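Local coordinates for putative carboxynorspermidine decarboxylase protein (Sinorhizobium meliloti, PDB 3MT1) that probably catalyses the pyridoxal 5'-phosphate-dependent decarboxylation of carboxynorspermidine and carboxyspermidine, giving norspermidine and spermidine, at residues B[58-61]-B[62-65]; B[79-83]-B[84-88]. One frame throughout, in Å; residues are numbered along the deposited sequence.

Interaction 1. Residues B[58-61]-B[62-65]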
ATOM      1  N   SER B  58      -3.066  -1.747 -17.457  1.00 33.28           N
ATOM      2  CA  SER B  58      -3.330  -3.123 -17.082  1.00 33.64           C
ATOM      3  C   SER B  58      -4.630  -3.348 -16.353  1.00 33.08           C
ATOM      4  O   SER B  58      -4.775  -4.349 -15.689  1.00 34.05           O
ATOM      5  CB  SER B  58      -2.167  -3.689 -16.273  1.00 34.27           C
ATOM      6  OG  SER B  58      -1.696  -2.724 -15.354  1.00 37.46           O
ATOM      7  N   SER B  59      -5.571  -2.421 -16.474  1.00 32.24           N
ATOM      8  CA  SER B  59      -6.860  -2.519 -15.799  1.00 31.56           C
ATOM      9  C   SER B  59      -7.841  -1.606 -16.500  1.00 31.75           C
ATOM     10  O   SER B  59      -7.446  -0.699 -17.239  1.00 31.67           O
ATOM     11  CB  SER B  59      -6.752  -2.058 -14.356  1.00 32.65           C
ATOM     12  OG  SER B  59      -6.499  -0.663 -14.267  1.00 31.06           O
ATOM     13  N   LEU B  60      -9.120  -1.886 -16.305  1.00 31.56           N
ATOM     14  CA  LEU B  60     -10.161  -0.993 -16.728  1.00 31.61           C
ATOM     15  C   LEU B  60      -9.876   0.454 -16.327  1.00 30.67           C
ATOM     16  O   LEU B  60      -9.793   1.332 -17.190  1.00 31.29           O
ATOM     17  CB  LEU B  60     -11.536  -1.426 -16.192  1.00 32.16           C
ATOM     18  CG  LEU B  60     -12.655  -0.415 -16.490  1.00 32.34           C
ATOM     19  CD1 LEU B  60     -12.666  -0.083 -17.982  1.00 32.13           C
ATOM     20  CD2 LEU B  60     -14.052  -0.901 -16.027  1.00 31.82           C
ATOM     21  N   PHE B  61      -9.714   0.726 -15.042  1.00 29.87           N
ATOM     22  CA  PHE B  61      -9.588   2.117 -14.669  1.00 28.23           C
ATOM     23  C   PHE B  61      -8.404   2.792 -15.354  1.00 27.78           C
ATOM     24  O   PHE B  61      -8.492   3.946 -15.760  1.00 27.89           O
ATOM     25  CB  PHE B  61      -9.536   2.267 -13.185  1.00 27.93           C
ATOM     26  CG  PHE B  61     -10.851   1.999 -12.491  1.00 25.39           C
ATOM     27  CD1 PHE B  61     -12.011   1.775 -13.204  1.00 21.40           C
ATOM     28  CD2 PHE B  61     -10.918   2.021 -11.093  1.00 24.52           C
ATOM     29  CE1 PHE B  61     -13.211   1.539 -12.565  1.00 21.96           C
ATOM     30  CE2 PHE B  61     -12.143   1.823 -10.429  1.00 25.26           C
ATOM     31  CZ  PHE B  61     -13.296   1.576 -11.171  1.00 24.36           C
ATOM     32  N   GLU B  62      -7.322   2.057 -15.553  1.00 27.36           N
ATOM     33  CA  GLU B  62      -6.160   2.651 -16.190  1.00 27.17           C
ATOM     34  C   GLU B  62      -6.393   2.984 -17.666  1.00 27.11           C
ATOM     35  O   GLU B  62      -6.084   4.125 -18.104  1.00 26.30           O
ATOM     36  CB  GLU B  62      -4.882   1.847 -15.955  1.00 27.05           C
ATOM     37  CG  GLU B  62      -4.319   2.083 -14.555  1.00 29.87           C
ATOM     38  CD  GLU B  62      -2.929   1.392 -14.244  1.00 34.91           C
ATOM     39  OE1 GLU B  62      -2.455   0.491 -14.992  1.00 30.49           O
ATOM     40  OE2 GLU B  62      -2.315   1.791 -13.210  1.00 38.75           O
ATOM     41  N   VAL B  63      -6.969   2.037 -18.411  1.00 26.39           N
ATOM     42  CA  VAL B  63      -7.341   2.317 -19.784  1.00 27.63           C
ATOM     43  C   VAL B  63      -8.329   3.483 -19.927  1.00 27.66           C
ATOM     44  O   VAL B  63      -8.169   4.329 -20.802  1.00 27.89           O
ATOM     45  CB  VAL B  63      -7.827   1.069 -20.567  1.00 29.41           C
ATOM     46  CG1 VAL B  63      -9.329   0.744 -20.305  1.00 29.51           C
ATOM     47  CG2 VAL B  63      -7.601   1.301 -22.064  1.00 31.01           C
ATOM     48  N   ARG B  64      -9.319   3.557 -19.058  1.00 27.48           N
ATOM     49  CA  ARG B  64     -10.191   4.740 -19.059  1.00 28.75           C
ATOM     50  C   ARG B  64      -9.406   6.045 -18.754  1.00 29.58           C
ATOM     51  O   ARG B  64      -9.593   7.094 -19.446  1.00 30.11           O
ATOM     52  CB  ARG B  64     -11.350   4.562 -18.080  1.00 29.60           C
ATOM     53  CG  ARG B  64     -12.242   5.755 -17.931  1.00 28.62           C
ATOM     54  CD  ARG B  64     -13.556   5.313 -17.338  1.00 30.19           C
ATOM     55  NE  ARG B  64     -14.451   6.435 -17.074  1.00 33.51           N
ATOM     56  CZ  ARG B  64     -15.592   6.341 -16.402  1.00 34.34           C
ATOM     57  NH1 ARG B  64     -15.967   5.181 -15.889  1.00 37.01           N
ATOM     58  NH2 ARG B  64     -16.336   7.418 -16.197  1.00 35.29           N
ATOM     59  N   LEU B  65      -8.517   5.982 -17.766  1.00 27.95           N
ATOM     60  CA  LEU B  65      -7.778   7.175 -17.421  1.00 29.09           C
ATOM     61  C   LEU B  65      -6.957   7.631 -18.619  1.00 30.08           C
ATOM     62  O   LEU B  65      -6.917   8.818 -18.879  1.00 32.33           O
ATOM     63  CB  LEU B  65      -6.863   6.963 -16.200  1.00 28.13           C
ATOM     64  CG  LEU B  65      -5.962   8.135 -15.818  1.00 26.92           C
ATOM     65  CD1 LEU B  65      -6.746   9.274 -15.178  1.00 27.77           C
ATOM     66  CD2 LEU B  65      -4.931   7.695 -14.886  1.00 27.16           C
TER

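Interaction 2. Residues B[79-83]-B[84-88]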
ATOM      1  N   VAL B  79      -3.629  -9.550 -17.237  1.00 43.49           N
ATOM      2  CA  VAL B  79      -3.330 -10.943 -16.985  1.00 44.60           C
ATOM      3  C   VAL B  79      -4.612 -11.754 -17.171  1.00 45.24           C
ATOM      4  O   VAL B  79      -4.579 -12.818 -17.772  1.00 46.23           O
ATOM      5  CB  VAL B  79      -2.721 -11.120 -15.586  1.00 44.94           C
ATOM      6  CG1 VAL B  79      -2.533 -12.534 -15.272  1.00 48.40           C
ATOM      7  CG2 VAL B  79      -1.378 -10.442 -15.529  1.00 44.66           C
ATOM      8  N   ALA B  80      -5.745 -11.220 -16.728  1.00 44.93           N
ATOM      9  CA  ALA B  80      -7.035 -11.900 -16.896  1.00 46.39           C
ATOM     10  C   ALA B  80      -8.195 -10.914 -17.051  1.00 46.04           C
ATOM     11  O   ALA B  80      -8.532 -10.227 -16.069  1.00 46.35           O
ATOM     12  CB  ALA B  80      -7.290 -12.802 -15.703  1.00 47.04           C
ATOM     13  N   TYR B  81      -8.817 -10.822 -18.236  1.00 45.33           N
ATOM     14  CA  TYR B  81      -9.951  -9.874 -18.375  1.00 44.55           C
ATOM     15  C   TYR B  81     -11.199 -10.392 -17.705  1.00 45.62           C
ATOM     16  O   TYR B  81     -11.438 -11.577 -17.693  1.00 47.27           O
ATOM     17  CB  TYR B  81     -10.276  -9.500 -19.824  1.00 44.02           C
ATOM     18  CG  TYR B  81      -9.217  -8.683 -20.448  1.00 42.97           C
ATOM     19  CD1 TYR B  81      -8.218  -9.291 -21.222  1.00 43.53           C
ATOM     20  CD2 TYR B  81      -9.162  -7.300 -20.240  1.00 42.00           C
ATOM     21  CE1 TYR B  81      -7.194  -8.533 -21.782  1.00 43.54           C
ATOM     22  CE2 TYR B  81      -8.146  -6.534 -20.806  1.00 40.29           C
ATOM     23  CZ  TYR B  81      -7.166  -7.154 -21.568  1.00 41.06           C
ATOM     24  OH  TYR B  81      -6.139  -6.424 -22.113  1.00 41.70           O
ATOM     25  N   GLY B  82     -11.982  -9.483 -17.143  1.00 45.68           N
ATOM     26  CA  GLY B  82     -13.279  -9.798 -16.611  1.00 47.19           C
ATOM     27  C   GLY B  82     -14.271  -9.569 -17.724  1.00 49.04           C
ATOM     28  O   GLY B  82     -14.134  -8.599 -18.501  1.00 48.01           O
ATOM     29  N   ASP B  83     -15.250 -10.480 -17.806  1.00 51.28           N
ATOM     30  CA  ASP B  83     -16.347 -10.445 -18.773  1.00 52.96           C
ATOM     31  C   ASP B  83     -17.251  -9.217 -18.581  1.00 52.61           C
ATOM     32  O   ASP B  83     -17.712  -8.600 -19.557  1.00 52.80           O
ATOM     33  CB  ASP B  83     -17.179 -11.727 -18.668  1.00 55.60           C
ATOM     34  CG  ASP B  83     -16.328 -12.968 -18.364  1.00 60.04           C
ATOM     35  OD1 ASP B  83     -16.435 -13.964 -19.143  1.00 62.18           O
ATOM     36  OD2 ASP B  83     -15.558 -12.943 -17.339  1.00 64.32           O
ATOM     37  N   ASN B  84     -17.489  -8.860 -17.325  1.00 52.12           N
ATOM     38  CA  ASN B  84     -18.243  -7.666 -16.998  1.00 52.41           C
ATOM     39  C   ASN B  84     -17.448  -6.379 -17.281  1.00 50.31           C
ATOM     40  O   ASN B  84     -17.956  -5.287 -17.032  1.00 50.67           O
ATOM     41  CB  ASN B  84     -18.673  -7.711 -15.513  1.00 53.63           C
ATOM     42  CG  ASN B  84     -17.482  -7.518 -14.539  1.00 53.76           C
ATOM     43  OD1 ASN B  84     -16.333  -7.915 -14.825  1.00 53.10           O
ATOM     44  ND2 ASN B  84     -17.756  -6.896 -13.395  1.00 54.77           N
ATOM     45  N   GLU B  85     -16.209  -6.506 -17.769  1.00 48.31           N
ATOM     46  CA  GLU B  85     -15.361  -5.343 -18.064  1.00 46.61           C
ATOM     47  C   GLU B  85     -14.906  -5.239 -19.524  1.00 45.32           C
ATOM     48  O   GLU B  85     -14.805  -4.141 -20.072  1.00 44.04           O
ATOM     49  CB  GLU B  85     -14.123  -5.320 -17.155  1.00 45.86           C
ATOM     50  CG  GLU B  85     -14.430  -5.078 -15.669  1.00 48.75           C
ATOM     51  CD  GLU B  85     -13.177  -4.827 -14.831  1.00 52.60           C
ATOM     52  OE1 GLU B  85     -12.054  -4.909 -15.409  1.00 52.81           O
ATOM     53  OE2 GLU B  85     -13.307  -4.545 -13.602  1.00 53.13           O
ATOM     54  N   ILE B  86     -14.608  -6.389 -20.122  1.00 45.37           N
ATOM     55  CA  ILE B  86     -14.063  -6.486 -21.479  1.00 44.68           C
ATOM     56  C   ILE B  86     -14.636  -5.494 -22.485  1.00 45.29           C
ATOM     57  O   ILE B  86     -13.883  -4.888 -23.264  1.00 44.97           O
ATOM     58  CB  ILE B  86     -14.198  -7.938 -22.061  1.00 46.03           C
ATOM     59  CG1 ILE B  86     -13.334  -8.143 -23.316  1.00 44.11           C
ATOM     60  CG2 ILE B  86     -15.654  -8.290 -22.386  1.00 46.21           C
ATOM     61  CD1 ILE B  86     -11.885  -7.759 -23.188  1.00 41.12           C
ATOM     62  N   ASP B  87     -15.955  -5.337 -22.479  1.00 46.30           N
ATOM     63  CA  ASP B  87     -16.598  -4.518 -23.468  1.00 47.39           C
ATOM     64  C   ASP B  87     -16.230  -3.072 -23.244  1.00 46.20           C
ATOM     65  O   ASP B  87     -16.012  -2.336 -24.202  1.00 46.89           O
ATOM     66  CB  ASP B  87     -18.120  -4.728 -23.473  1.00 49.96           C
ATOM     67  CG  ASP B  87     -18.583  -5.796 -24.534  1.00 55.36           C
ATOM     68  OD1 ASP B  87     -18.228  -5.640 -25.748  1.00 59.66           O
ATOM     69  OD2 ASP B  87     -19.321  -6.768 -24.168  1.00 58.56           O
ATOM     70  N   GLU B  88     -16.124  -2.659 -21.987  1.00 44.94           N
ATOM     71  CA  GLU B  88     -15.750  -1.310 -21.715  1.00 43.71           C
ATOM     72  C   GLU B  88     -14.271  -1.138 -22.018  1.00 41.93           C
ATOM     73  O   GLU B  88     -13.837  -0.090 -22.510  1.00 40.69           O
ATOM     74  CB  GLU B  88     -16.061  -0.915 -20.287  1.00 44.39           C
ATOM     75  CG  GLU B  88     -16.129   0.594 -20.143  1.00 48.66           C
ATOM     76  CD  GLU B  88     -16.321   1.070 -18.704  1.00 56.81           C
ATOM     77  OE1 GLU B  88     -17.126   0.423 -17.953  1.00 58.85           O
ATOM     78  OE2 GLU B  88     -15.671   2.102 -18.337  1.00 56.99           O
TER

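Interaction 1. Residues B[58-61]-B[62-65]
Ser59 caps the start of helix 60-70. Its OG accepts the backbone N-H of Glu62 at 3.1 Å, measured from Glu62 N to Ser59 OG, with an N-H...O angle of 156°. The side chain can do this because OG sits between the backbone N and the carbonyl carbon (chi1 68°), turned over the first helical turn. CB and CG of Glu62 lie against the same oxygen. The hydroxyl also bonds to the carbonyl O of Asn333 in the second subunit, so this buried oxygen serves the helix start and the dimer interface together.

Glu62 has CG beside its own backbone N (chi1 -78°), and the chain then runs on extended past Ser59 OG to Ser58. Its OE1 is reached from there by two weak bonds: Ser58 N at 3.4 Å from Glu62 OE1, and Ser58 OG at 3.3 Å from Glu62 OE1.

The backbone pairs follow the helical pattern. Val63 N bonds to Ser59 O at 3.0 Å, almost straight at the hydrogen. Arg64 N bonds to Leu60 O, and Leu65 N to Phe61 O. Leu60 CD1 also meets Val63 CG1 at 4.1 Å. The guanidinium of Arg64 leads away, to a salt bridge with Glu68 and a cation-pi contact with Tyr357 of the second subunit.

Without the hydroxyl, as with an alanine here, Glu62 N would probably lose its capping acceptor and Asn333 O of the second subunit this donor. The Ser59 hydroxyl thus serves one early N-H, backbone carbonyls take the next ones, and the same hydroxyl ties the helix start to the second subunit.

Interaction 2. Residues B[79-83]-B[84-88]
Tyr81 and Ile86 are brought together by their side-chain torsions. Tyr81 has CG anti to its carbonyl carbon (chi1 -68°). Ile86 has CG1 anti to its backbone nitrogen (chi1 -166°), and the further turn about chi2 brings CD1 over one face of the tyrosine ring. The two side chains cross at about a right angle. CD1 of Ile86 lies 4.3 Å from the ring centroid of Tyr81 and 26° off the ring normal, a CH-pi contact. It is displaced toward the root of the ring: its nearest ring atom is CG of Tyr81, 3.9 Å from Ile86 CD1. The far end of the ring is held separately, since Tyr81 OH is hydrogen-bonded to Ile97 O. Phe107 of helix 101-107 and Ile96 of strand 95-98 touch both side chains, so the pair belongs to a buried apolar cluster.

The turn itself is closed by one carbonyl. Gly82 O accepts two backbone N-H groups. Ile86 N lies 2.8 Å from Gly82 O, nearly in line with the C=O bond. Glu85 N lies 3.0 Å from Gly82 O but comes from above the carbonyl plane. Both bonds are somewhat bent at the hydrogen. The other branch of Ile86 also packs on the backbone: CG2 of Ile86 lies 3.5 Å from Asp83 O.

Asn84 OD1 lies over Gly82, which has no side chain to meet it. Asp83 is exposed, and its carboxylate has a long, weak ion pair with Arg106.

The contact leads the loop after strand 73-77 into helix 83-92. This is a strand-to-helix turn of the beta/alpha barrel characteristic of class-II (fold-type III) pyridoxal phosphate decarboxylases.

How the interactions relate
Along the chain, strand 54-57 leads into interaction 1, which starts helix 60-70. Strand 73-77 follows, and its exit loop leads through interaction 2 into helix 83-92. The contacts run in series; they neither nest nor cross, and each closes only a local turn. Together they mark two successive strand-to-helix turns of the parallel barrel. The centres of interaction 1 and interaction 2 are about 11 Å apart, and the neighbouring helices meet directly. Leu60 of interaction 1 packs on Glu85 and Glu88 of interaction 2, and Arg64 NH1 makes a long, weak ion pair with Glu88 OE2. Both turns also touch the second subunit of the homodimer.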